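Local coordinates for phospho-furanose lactonase (Mycoplasma synoviae, PDB 3MSR), which hydrolyses D-xylono-1,4-lactone 5-phosphate and L-arabino-1,4-lactone 5-phosphate, and also carboxy 1,4-lactones, using two zinc ions per subunit, at residues 154-159 with 185-190. Sequence-based numbering, arbitrary orientation.
Sequences IKAGTG and ILVHTQ
Strands 153-157 and 185-188 pair in parallel as neighbouring staves of the TIM barrel, joined by helix 165-181 in a beta-alpha-beta crossover. The short strand axes make an angle of 24° and approach to 4.5 Å. Four backbone hydrogen bonds alternate in direction: Leu186 N to Ile154 O, Ala156 N to Leu186 O (3.2 Å), His188 N to Ala156 O, and Thr158 N to His188 O (2.8 Å). On the face carrying Ile154, Ala156, Ile185 and Val187, Ile154 CG2 lies 3.7 Å from Ile185 CG1, the side chains running side by side. This face packs against helices 165-181 and 195-205.

The other face carries the zinc ligands. Lys155, a carboxylated lysine bridging both zinc ions, is extended throughout, with CG anti to the backbone N (chi1 -167°); its CE passes His188 CB at 3.8 Å and its NZ is hydrogen-bonded to Met69 O. Gly157 CA and Thr158 O lie at the edge of the His188 ring, near its plane, with Thr158 O 3.8 Å from His188 CD2. In the ring plane at its edge sits Gln190 OE1, which is hydrogen-bonded to Lys103. Farther along, one water takes bonds from Thr158 OG1 (2.7 Å) and Gln190 N (2.9 Å) and donates to Gly159 O, bridging 154-159 and 185-190.

The parallel bonding holds the register and probably helps set the spacing of the Lys155 carbamate and His188, both ligands of the second zinc.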
loop_
_atom_site.group_PDB
_atom_site.type_symbol
_atom_site.label_atom_id
_atom_site.label_comp_id
_atom_site.label_asym_id
_atom_site.label_seq_id
_atom_site.Cartn_x
_atom_site.Cartn_y
_atom_site.Cartn_z
ATOM N N ILE A 154 7.165 -0.466 -2.421
ATOM C CA ILE A 154 7.545 -1.651 -1.664
ATOM C C ILE A 154 6.676 -1.724 -0.423
ATOM O O ILE A 154 6.395 -0.690 0.208
ATOM C CB ILE A 154 9.062 -1.683 -1.256
ATOM C CG1 ILE A 154 9.400 -3.045 -0.611
ATOM C CG2 ILE A 154 9.432 -0.535 -0.318
ATOM C CD1 ILE A 154 10.901 -3.457 -0.746
ATOM N N LYS A 155 6.228 -2.932 -0.097
ATOM C CA LYS A 155 5.377 -3.123 1.044
ATOM C C LYS A 155 6.171 -3.737 2.182
ATOM O O LYS A 155 7.162 -4.436 1.951
ATOM C CB LYS A 155 4.205 -4.036 0.675
ATOM C CG LYS A 155 3.122 -4.037 1.705
ATOM C CD LYS A 155 1.995 -5.004 1.343
ATOM C CE LYS A 155 0.780 -4.774 2.268
ATOM N NZ LYS A 155 -0.510 -5.332 1.731
ATOM N N ALA A 156 5.738 -3.447 3.413
ATOM C CA ALA A 156 6.015 -4.241 4.620
ATOM C C ALA A 156 4.728 -4.309 5.443
ATOM O O ALA A 156 3.774 -3.631 5.115
ATOM C CB ALA A 156 7.170 -3.634 5.484
ATOM N N GLY A 157 4.707 -5.129 6.493
ATOM C CA GLY A 157 3.547 -5.249 7.366
ATOM C C GLY A 157 3.942 -5.616 8.791
ATOM O O GLY A 157 4.968 -6.276 9.017
ATOM N N THR A 158 3.158 -5.163 9.762
ATOM C CA THR A 158 3.393 -5.507 11.154
ATOM C C THR A 158 2.128 -6.188 11.730
ATOM O O THR A 158 1.016 -6.002 11.218
ATOM C CB THR A 158 3.860 -4.267 11.986
ATOM O OG1 THR A 158 2.953 -3.175 11.793
ATOM C CG2 THR A 158 5.224 -3.808 11.536
ATOM N N GLY A 159 2.290 -6.972 12.791
ATOM C CA GLY A 159 1.182 -7.759 13.326
ATOM C C GLY A 159 0.548 -7.000 14.469
ATOM O O GLY A 159 0.889 -5.836 14.711
ATOM N N ILE A 185 7.128 3.695 -0.087
ATOM C CA ILE A 185 6.891 2.577 0.821
ATOM C C ILE A 185 5.455 2.657 1.354
ATOM O O ILE A 185 4.942 3.738 1.638
ATOM C CB ILE A 185 7.831 2.700 2.032
ATOM C CG1 ILE A 185 9.277 2.652 1.557
ATOM C CG2 ILE A 185 7.545 1.649 3.121
ATOM C CD1 ILE A 185 10.284 3.056 2.671
ATOM N N LEU A 186 4.796 1.518 1.476
ATOM C CA LEU A 186 3.532 1.497 2.217
ATOM C C LEU A 186 3.607 0.350 3.217
ATOM O O LEU A 186 4.018 -0.773 2.853
ATOM C CB LEU A 186 2.309 1.328 1.281
ATOM C CG LEU A 186 0.936 1.346 1.995
ATOM C CD1 LEU A 186 -0.186 2.011 1.152
ATOM C CD2 LEU A 186 0.498 -0.052 2.450
ATOM N N VAL A 187 3.223 0.635 4.460
ATOM C CA VAL A 187 3.238 -0.382 5.490
ATOM C C VAL A 187 1.836 -0.705 5.980
ATOM O O VAL A 187 1.069 0.185 6.381
ATOM C CB VAL A 187 4.095 0.002 6.683
ATOM C CG1 VAL A 187 4.188 -1.166 7.632
ATOM C CG2 VAL A 187 5.525 0.376 6.212
ATOM N N HIS A 188 1.513 -1.993 5.911
ATOM C CA HIS A 188 0.280 -2.497 6.490
ATOM C C HIS A 188 0.452 -2.693 8.001
ATOM O O HIS A 188 1.416 -3.343 8.473
ATOM C CB HIS A 188 -0.175 -3.810 5.818
ATOM C CG HIS A 188 -0.985 -4.685 6.730
ATOM N ND1 HIS A 188 -2.333 -4.928 6.538
ATOM C CD2 HIS A 188 -0.625 -5.359 7.861
ATOM C CE1 HIS A 188 -2.769 -5.719 7.515
ATOM N NE2 HIS A 188 -1.755 -5.996 8.324
ATOM N N THR A 189 -0.431 -2.079 8.769
ATOM C CA THR A 189 -0.417 -2.332 10.196
ATOM C C THR A 189 -1.637 -3.161 10.571
ATOM O O THR A 189 -2.696 -3.089 9.953
ATOM C CB THR A 189 -0.379 -1.045 11.053
ATOM O OG1 THR A 189 -1.553 -0.244 10.810
ATOM C CG2 THR A 189 0.903 -0.276 10.793
ATOM N N GLN A 190 -1.495 -3.941 11.606
ATOM C CA GLN A 190 -2.582 -4.804 11.985
ATOM C C GLN A 190 -3.482 -4.113 13.034
ATOM O O GLN A 190 -3.022 -3.764 14.148
ATOM C CB GLN A 190 -1.984 -6.036 12.594
ATOM C CG GLN A 190 -3.077 -6.882 13.160
ATOM C CD GLN A 190 -3.284 -7.974 12.268
ATOM O OE1 GLN A 190 -3.803 -7.775 11.125
ATOM N NE2 GLN A 190 -2.756 -9.168 12.679
HETATM O O HOH W 1 0.755 -3.561 13.371
#